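Local coordinates for protein DNA polymerase III, beta subunit (Thermotoga maritima, PDB 1VPK) that probably tethers DNA polymerase to its template, conferring processivity as a ring-shaped head-to-tail homodimer that surrounds the DNA, at residues Leu20-Lys25 with Glu97-Ser102; Thr27-Ala32 with Thr63-Thr68; Gln214-Asn219 with Val234-Asn239. All blocks are in the same frame, centred on the assembly; numbering follows the deposited sequence.

In the fold
All three contacts are helix-on-sheet packing in a ring subunit built of three repeated domains, and the side chains that meet are almost wholly apolar. Contacts 1 and 2 share helix 19-29 of the N-terminal domain: contact 1 sets its start against strand 98-104 of one sheet, contact 2 its later part against strand 63-68 of the other. Contact 3 sets helix 207-218 of the central domain on strand 233-237, in the same sheet as strand 63-68. Contacts 1 and 2 are buried, whereas contact 3 runs out to a partly exposed threonine. Hydrogen bonds, K25 NZ to T68 O and N215 ND2 to T27 O, join them at the margins.

Contact 1: Leu20-Lys25 with Glu97-Ser102; sequences LELKDK and EITELS
L22 meets T99 and L101 where the first turns of helix 19-29 lie against strand 98-104, in the fold of the N-terminal domain of the DNA polymerase III beta subunit, in which a helix packs on an antiparallel sheet. The helix follows directly on strand 13-18, which pairs antiparallel with strand 98-104, so it folds back over its own sheet. L22 holds CG anti to the backbone N (chi1 -173°), which carries the branched end out from the helix toward the strand. One methyl does all the touching: CD2 lies 4.0 Å from T99 CG2 and 4.3 Å from L101 CD2, while the L22 and T99 side chains cross at about a right angle. Threonine suits a buried strand site beside a leucine because its two branches can divide the work. CG2, also anti to its backbone N, meets the leucine, and OG1 is satisfied by T19 OG1. L101, two residues along the same face of the strand, adds a second apolar surface; I56 touches L22 and F54 touches L101, both from strand 53-59 of the other sheet. Farther round the helix, E21 and K25, one turn apart, form a salt bridge in which NZ meets OE2 on the syn side, 23° out of the carboxylate plane. Other groups share the load: NZ also pairs with D240, and OE2 also accepts from N70 N. At the helix start a water links the two backbones, accepting from L20 N at 3.1 Å and donating to E97 O at 2.6 Å.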
loop_
_atom_site.group_PDB
_atom_site.type_symbol
_atom_site.label_atom_id
_atom_site.label_comp_id
_atom_site.label_asym_id
_atom_site.label_seq_id
_atom_site.Cartn_x
_atom_site.Cartn_y
_atom_site.Cartn_z
ATOM N N LEU A 20 9.590 24.431 -6.019
ATOM C CA LEU A 20 9.885 23.321 -6.923
ATOM C C LEU A 20 11.392 22.983 -6.981
ATOM O O LEU A 20 11.778 21.784 -6.927
ATOM C CB LEU A 20 9.313 23.667 -8.305
ATOM C CG LEU A 20 9.400 22.530 -9.307
ATOM C CD1 LEU A 20 8.587 21.286 -8.839
ATOM C CD2 LEU A 20 8.914 23.037 -10.647
ATOM N N GLU A 21 12.242 24.018 -7.040
ATOM C CA GLU A 21 13.714 23.829 -7.021
ATOM C C GLU A 21 14.210 23.212 -5.723
ATOM O O GLU A 21 15.015 22.278 -5.748
ATOM C CB GLU A 21 14.424 25.148 -7.257
ATOM C CG GLU A 21 15.944 25.099 -7.166
ATOM C CD GLU A 21 16.655 24.245 -8.217
ATOM O OE1 GLU A 21 16.049 23.788 -9.221
ATOM O OE2 GLU A 21 17.885 24.102 -8.074
ATOM N N LEU A 22 13.778 23.771 -4.585
ATOM C CA LEU A 22 14.165 23.259 -3.312
ATOM C C LEU A 22 13.723 21.827 -3.160
ATOM O O LEU A 22 14.478 20.999 -2.645
ATOM C CB LEU A 22 13.564 24.128 -2.163
ATOM C CG LEU A 22 14.024 23.793 -0.752
ATOM C CD1 LEU A 22 15.542 24.007 -0.587
ATOM C CD2 LEU A 22 13.225 24.632 0.289
ATOM N N LYS A 23 12.468 21.552 -3.485
ATOM C CA LYS A 23 11.917 20.197 -3.434
ATOM C C LYS A 23 12.721 19.185 -4.279
ATOM O O LYS A 23 13.062 18.082 -3.828
ATOM C CB LYS A 23 10.483 20.238 -3.942
ATOM C CG LYS A 23 9.698 18.948 -3.718
ATOM C CD LYS A 23 8.174 19.178 -3.972
ATOM C CE LYS A 23 7.846 19.521 -5.430
ATOM N NZ LYS A 23 6.351 19.639 -5.711
ATOM N N ASP A 24 12.983 19.563 -5.527
ATOM C CA ASP A 24 13.777 18.755 -6.472
ATOM C C ASP A 24 15.186 18.441 -5.932
ATOM O O ASP A 24 15.628 17.291 -5.946
ATOM C CB ASP A 24 13.847 19.480 -7.824
ATOM C CG ASP A 24 12.491 19.550 -8.528
ATOM O OD1 ASP A 24 11.453 19.195 -7.902
ATOM O OD2 ASP A 24 12.463 19.966 -9.713
ATOM N N LYS A 25 15.894 19.445 -5.423
ATOM C CA LYS A 25 17.263 19.208 -4.907
ATOM C C LYS A 25 17.338 18.400 -3.602
ATOM O O LYS A 25 18.244 17.570 -3.419
ATOM C CB LYS A 25 18.036 20.544 -4.793
ATOM C CG LYS A 25 18.175 21.237 -6.161
ATOM C CD LYS A 25 19.232 20.478 -7.026
ATOM C CE LYS A 25 19.219 20.813 -8.514
ATOM N NZ LYS A 25 19.338 22.204 -8.949
ATOM N N GLU A 97 4.577 28.950 -4.547
ATOM C CA GLU A 97 5.595 28.874 -5.634
ATOM C C GLU A 97 6.996 29.258 -5.132
ATOM O O GLU A 97 8.007 28.763 -5.652
ATOM C CB GLU A 97 5.239 29.825 -6.792
ATOM C CG GLU A 97 4.279 29.234 -7.775
ATOM C CD GLU A 97 3.961 30.169 -8.904
ATOM O OE1 GLU A 97 4.896 30.891 -9.428
ATOM O OE2 GLU A 97 2.762 30.194 -9.338
ATOM N N ILE A 98 7.065 30.133 -4.100
ATOM C CA ILE A 98 8.316 30.633 -3.538
ATOM C C ILE A 98 8.460 30.240 -2.084
ATOM O O ILE A 98 7.475 30.172 -1.306
ATOM C CB ILE A 98 8.392 32.174 -3.631
ATOM C CG1 ILE A 98 8.123 32.675 -5.052
ATOM C CG2 ILE A 98 9.721 32.707 -3.093
ATOM C CD1 ILE A 98 8.963 32.039 -6.078
ATOM N N THR A 99 9.708 29.956 -1.722
ATOM C CA THR A 99 10.111 29.600 -0.376
ATOM C C THR A 99 11.268 30.492 0.036
ATOM O O THR A 99 12.149 30.790 -0.779
ATOM C CB THR A 99 10.547 28.136 -0.252
ATOM O OG1 THR A 99 9.412 27.267 -0.422
ATOM C CG2 THR A 99 11.134 27.878 1.125
ATOM N N GLU A 100 11.210 30.974 1.282
ATOM C CA GLU A 100 12.232 31.836 1.854
ATOM C C GLU A 100 12.886 31.082 3.049
ATOM O O GLU A 100 12.182 30.533 3.898
ATOM C CB GLU A 100 11.609 33.178 2.282
ATOM C CG GLU A 100 11.485 34.153 1.125
ATOM C CD GLU A 100 10.890 35.526 1.507
ATOM O OE1 GLU A 100 10.148 35.625 2.536
ATOM O OE2 GLU A 100 11.146 36.511 0.739
ATOM N N LEU A 101 14.215 31.039 3.069
ATOM C CA LEU A 101 14.984 30.410 4.135
ATOM C C LEU A 101 15.807 31.458 4.871
ATOM O O LEU A 101 16.370 32.384 4.273
ATOM C CB LEU A 101 15.983 29.404 3.609
ATOM C CG LEU A 101 15.575 28.338 2.629
ATOM C CD1 LEU A 101 16.861 27.609 2.264
ATOM C CD2 LEU A 101 14.571 27.424 3.291
ATOM N N SER A 102 15.865 31.319 6.188
ATOM C CA SER A 102 16.669 32.236 6.975
ATOM C C SER A 102 16.969 31.557 8.282
ATOM O O SER A 102 16.488 30.463 8.528
ATOM C CB SER A 102 15.956 33.582 7.190
ATOM O OG SER A 102 14.696 33.441 7.834
HETATM O O HOH W 1 7.804 26.653 -7.117
#

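Contact 2: Thr27-Ala32 with Thr63-Thr68; sequences TIASKA and TGVKAT
A32 and V65 bury the greatest area here, about 60 Å² each, and A29 follows with roughly half as much. V65 reaches both alanines, one with each methyl. Its CG1, anti to the backbone N (chi1 177°), lies 4.1 Å from A29 CB, while its CG2 branch reaches A32 CB at 3.6 Å. Alanine suits both positions because the backbones come very close: the CA atoms of A29 and V65 are 5.8 Å apart and those of A32 and T63 5.7 Å, which probably leaves room for little more than a methyl. A32 CB also touches T63 CG2 at 4.1 Å, and the other branch of that threonine, OG1, bonds to S209 OG. In the fold this places segment 27-32, on the later part of helix 19-29, against an antiparallel sheet that runs from the N-terminal domain into the central one, strand 63-68 pairing there with strand 241-246. T63 and V65 face segment 27-32, whereas K66 points away and makes a cation-pi contact with Y55. S30 turns back on its own chain. Its OG bonds T27 O at 2.7 Å, tilted 26° from the carbonyl plane, and its N reaches the same oxygen from the same face.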
loop_
_atom_site.group_PDB
_atom_site.type_symbol
_atom_site.label_atom_id
_atom_site.label_comp_id
_atom_site.label_asym_id
_atom_site.label_seq_id
_atom_site.Cartn_x
_atom_site.Cartn_y
_atom_site.Cartn_z
ATOM N N THR A 27 15.004 16.142 -2.762
ATOM C CA THR A 27 14.620 14.815 -3.214
ATOM C C THR A 27 15.786 14.089 -3.842
ATOM O O THR A 27 16.030 12.904 -3.560
ATOM C CB THR A 27 13.449 14.918 -4.237
ATOM O OG1 THR A 27 12.333 15.507 -3.573
ATOM C CG2 THR A 27 13.006 13.584 -4.733
ATOM N N ILE A 28 16.517 14.797 -4.686
ATOM C CA ILE A 28 17.646 14.206 -5.369
ATOM C C ILE A 28 18.740 13.722 -4.438
ATOM O O ILE A 28 19.317 12.649 -4.658
ATOM C CB ILE A 28 18.250 15.181 -6.391
ATOM C CG1 ILE A 28 17.308 15.242 -7.557
ATOM C CG2 ILE A 28 19.670 14.704 -6.860
ATOM C CD1 ILE A 28 17.550 16.376 -8.530
ATOM N N ALA A 29 19.055 14.529 -3.436
ATOM C CA ALA A 29 20.048 14.188 -2.417
ATOM C C ALA A 29 19.632 13.142 -1.403
ATOM O O ALA A 29 20.503 12.522 -0.780
ATOM C CB ALA A 29 20.491 15.463 -1.685
ATOM N N SER A 30 18.329 12.914 -1.261
ATOM C CA SER A 30 17.780 12.201 -0.132
ATOM C C SER A 30 18.226 10.756 0.007
ATOM O O SER A 30 18.314 10.289 1.115
ATOM C CB SER A 30 16.245 12.252 -0.109
ATOM O OG SER A 30 15.741 11.627 -1.241
ATOM N N LYS A 31 18.534 10.066 -1.098
ATOM C CA LYS A 31 18.850 8.655 -0.983
ATOM C C LYS A 31 20.352 8.386 -0.710
ATOM O O LYS A 31 20.797 7.236 -0.651
ATOM C CB LYS A 31 18.306 7.865 -2.176
ATOM C CG LYS A 31 16.770 7.815 -2.208
ATOM C CD LYS A 31 16.291 6.587 -2.927
ATOM C CE LYS A 31 14.771 6.284 -2.798
ATOM N NZ LYS A 31 14.568 4.857 -3.380
ATOM N N ALA A 32 21.114 9.441 -0.516
ATOM C CA ALA A 32 22.501 9.356 -0.076
ATOM C C ALA A 32 22.590 9.540 1.467
ATOM O O ALA A 32 23.657 9.409 2.046
ATOM C CB ALA A 32 23.325 10.366 -0.767
ATOM N N THR A 63 28.355 6.856 -0.519
ATOM C CA THR A 63 27.793 7.730 -1.561
ATOM C C THR A 63 27.731 9.184 -1.013
ATOM O O THR A 63 27.357 9.391 0.146
ATOM C CB THR A 63 26.348 7.261 -1.968
ATOM O OG1 THR A 63 26.313 5.870 -2.297
ATOM C CG2 THR A 63 25.773 8.119 -3.156
ATOM N N GLY A 64 28.109 10.165 -1.815
ATOM C CA GLY A 64 28.000 11.582 -1.484
ATOM C C GLY A 64 27.366 12.338 -2.626
ATOM O O GLY A 64 27.631 12.045 -3.831
ATOM N N VAL A 65 26.494 13.282 -2.292
ATOM C CA VAL A 65 25.806 14.082 -3.289
ATOM C C VAL A 65 25.981 15.523 -2.913
ATOM O O VAL A 65 25.753 15.876 -1.751
ATOM C CB VAL A 65 24.316 13.833 -3.284
ATOM C CG1 VAL A 65 23.612 14.782 -4.321
ATOM C CG2 VAL A 65 24.010 12.413 -3.605
ATOM N N LYS A 66 26.394 16.343 -3.876
ATOM C CA LYS A 66 26.509 17.790 -3.701
ATOM C C LYS A 66 25.629 18.405 -4.800
ATOM O O LYS A 66 25.948 18.308 -5.994
ATOM C CB LYS A 66 27.964 18.230 -3.856
ATOM C CG LYS A 66 28.214 19.704 -3.529
ATOM C CD LYS A 66 29.673 20.122 -3.724
ATOM C CE LYS A 66 29.890 21.506 -3.173
ATOM N NZ LYS A 66 31.318 21.994 -3.248
ATOM N N ALA A 67 24.499 18.976 -4.376
ATOM C CA ALA A 67 23.523 19.588 -5.247
ATOM C C ALA A 67 23.628 21.108 -5.151
ATOM O O ALA A 67 23.528 21.718 -4.046
ATOM C CB ALA A 67 22.149 19.116 -4.831
ATOM N N THR A 68 23.841 21.743 -6.300
ATOM C CA THR A 68 23.830 23.196 -6.372
ATOM C C THR A 68 22.362 23.655 -6.552
ATOM O O THR A 68 21.659 23.179 -7.448
ATOM C CB THR A 68 24.766 23.662 -7.462
ATOM O OG1 THR A 68 26.087 23.203 -7.135
ATOM C CG2 THR A 68 24.804 25.177 -7.573
#

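Contact 3: Gln214-Asn219 with Val234-Asn239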
loop_
_atom_site.group_PDB
_atom_site.type_symbol
_atom_site.label_atom_id
_atom_site.label_comp_id
_atom_site.label_asym_id
_atom_site.label_seq_id
_atom_site.Cartn_x
_atom_site.Cartn_y
_atom_site.Cartn_z
ATOM N N GLN A 214 19.482 5.832 -9.406
ATOM C CA GLN A 214 18.136 5.783 -9.924
ATOM C C GLN A 214 17.377 7.060 -9.528
ATOM O O GLN A 214 16.598 7.625 -10.310
ATOM C CB GLN A 214 17.387 4.613 -9.326
ATOM C CG GLN A 214 17.501 3.310 -10.005
ATOM C CD GLN A 214 16.344 2.409 -9.579
ATOM O OE1 GLN A 214 16.183 2.109 -8.382
ATOM N NE2 GLN A 214 15.513 2.021 -10.536
ATOM N N ASN A 215 17.579 7.490 -8.291
ATOM C CA ASN A 215 16.916 8.681 -7.760
ATOM C C ASN A 215 17.312 9.915 -8.573
ATOM O O ASN A 215 16.480 10.763 -8.932
ATOM C CB ASN A 215 17.326 8.859 -6.292
ATOM C CG ASN A 215 16.572 9.946 -5.614
ATOM O OD1 ASN A 215 15.347 9.999 -5.684
ATOM N ND2 ASN A 215 17.291 10.816 -4.922
ATOM N N VAL A 216 18.602 10.004 -8.856
ATOM C CA VAL A 216 19.146 11.088 -9.684
ATOM C C VAL A 216 18.485 11.112 -11.092
ATOM O O VAL A 216 17.910 12.143 -11.530
ATOM C CB VAL A 216 20.698 10.952 -9.812
ATOM C CG1 VAL A 216 21.244 11.904 -10.851
ATOM C CG2 VAL A 216 21.331 11.270 -8.502
ATOM N N LEU A 217 18.495 9.956 -11.724
ATOM C CA LEU A 217 17.974 9.793 -13.090
ATOM C C LEU A 217 16.481 10.067 -13.156
ATOM O O LEU A 217 16.001 10.687 -14.118
ATOM C CB LEU A 217 18.281 8.392 -13.608
ATOM C CG LEU A 217 19.746 7.987 -13.703
ATOM C CD1 LEU A 217 19.891 6.525 -14.030
ATOM C CD2 LEU A 217 20.528 8.830 -14.718
ATOM N N ASP A 218 15.736 9.601 -12.149
ATOM C CA ASP A 218 14.303 9.840 -12.099
ATOM C C ASP A 218 14.000 11.291 -11.831
ATOM O O ASP A 218 12.880 11.697 -12.090
ATOM C CB ASP A 218 13.573 8.938 -11.075
ATOM C CG ASP A 218 13.621 7.420 -11.455
ATOM O OD1 ASP A 218 13.785 7.069 -12.658
ATOM O OD2 ASP A 218 13.501 6.568 -10.532
ATOM N N ASN A 219 14.972 12.086 -11.374
ATOM C CA ASN A 219 14.723 13.487 -11.046
ATOM C C ASN A 219 15.543 14.508 -11.793
ATOM O O ASN A 219 15.630 15.649 -11.377
ATOM C CB ASN A 219 14.876 13.701 -9.527
ATOM C CG ASN A 219 13.809 13.023 -8.767
ATOM O OD1 ASN A 219 12.735 13.547 -8.618
ATOM N ND2 ASN A 219 14.072 11.839 -8.324
ATOM N N VAL A 234 33.385 6.468 -8.583
ATOM C CA VAL A 234 32.619 6.798 -9.777
ATOM C C VAL A 234 31.790 8.061 -9.436
ATOM O O VAL A 234 31.050 8.080 -8.428
ATOM C CB VAL A 234 31.676 5.649 -10.131
ATOM C CG1 VAL A 234 30.763 5.984 -11.351
ATOM C CG2 VAL A 234 32.470 4.390 -10.412
ATOM N N SER A 235 31.925 9.089 -10.275
ATOM C CA SER A 235 31.090 10.264 -10.241
ATOM C C SER A 235 30.047 10.104 -11.320
ATOM O O SER A 235 30.370 9.715 -12.441
ATOM C CB SER A 235 31.894 11.544 -10.505
ATOM O OG SER A 235 32.701 11.907 -9.377
ATOM N N LEU A 236 28.811 10.416 -10.967
ATOM C CA LEU A 236 27.711 10.563 -11.881
ATOM C C LEU A 236 27.247 12.013 -11.738
ATOM O O LEU A 236 26.803 12.421 -10.655
ATOM C CB LEU A 236 26.591 9.617 -11.483
ATOM C CG LEU A 236 25.471 9.383 -12.486
ATOM C CD1 LEU A 236 25.643 7.995 -13.112
ATOM C CD2 LEU A 236 24.138 9.457 -11.807
ATOM N N SER A 237 27.371 12.780 -12.813
ATOM C CA SER A 237 27.190 14.233 -12.782
ATOM C C SER A 237 26.095 14.663 -13.753
ATOM O O SER A 237 26.046 14.183 -14.911
ATOM C CB SER A 237 28.483 14.927 -13.257
ATOM O OG SER A 237 29.544 14.712 -12.344
ATOM N N THR A 238 25.252 15.579 -13.285
ATOM C CA THR A 238 24.419 16.405 -14.142
ATOM C C THR A 238 24.953 17.846 -14.033
ATOM O O THR A 238 25.992 18.092 -13.422
ATOM C CB THR A 238 22.926 16.358 -13.736
ATOM O OG1 THR A 238 22.722 17.084 -12.513
ATOM C CG2 THR A 238 22.460 14.912 -13.543
ATOM N N ASN A 239 24.255 18.772 -14.686
ATOM C CA ASN A 239 24.489 20.211 -14.621
ATOM C C ASN A 239 24.720 20.722 -13.183
ATOM O O ASN A 239 25.721 21.399 -12.913
ATOM C CB ASN A 239 23.215 20.868 -15.197
ATOM C CG ASN A 239 23.385 22.305 -15.560
ATOM O OD1 ASN A 239 24.355 22.690 -16.228
ATOM N ND2 ASN A 239 22.394 23.122 -15.183
#
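V216 and L236 form the tight part of this contact, with V216 CG1 3.9 Å from L236 CD2. The two side chains run alongside each other in opposite directions, one descending from the helix and the other rising from the strand. L236 has CG anti to its backbone N (chi1 -166°), which extends the long leucine toward the helix, where a beta-branched valine presents a methyl to meet it. I225 and V227 of the neighbouring strand also pack on L236. This is helix 207-218 of the central domain laid on the antiparallel sheet that also takes in strands of the N-terminal domain. Toward the end of strand 233-237 the packing slackens. T238 CG2 is 4.2 Å from V216 CG1, and the partly exposed threonine turns OG1 to weak bonds with D240 N and V241 N. A threonine fits this margin, offering a methyl to V216 and a hydroxyl to the backbone; beyond it N239 is exposed, its backbone N bonded to E222 OE1. Past the helix, N219 folds back on it: ND2 donates to N215 O at 2.7 Å with an N-H...O angle of 173°, meeting a lone pair in the carbonyl plane, and N215 O lies almost in the plane of the N219 amide. N215 is buried, and its ND2 is satisfied by T27 O of the N-terminal domain and by E212 OE1.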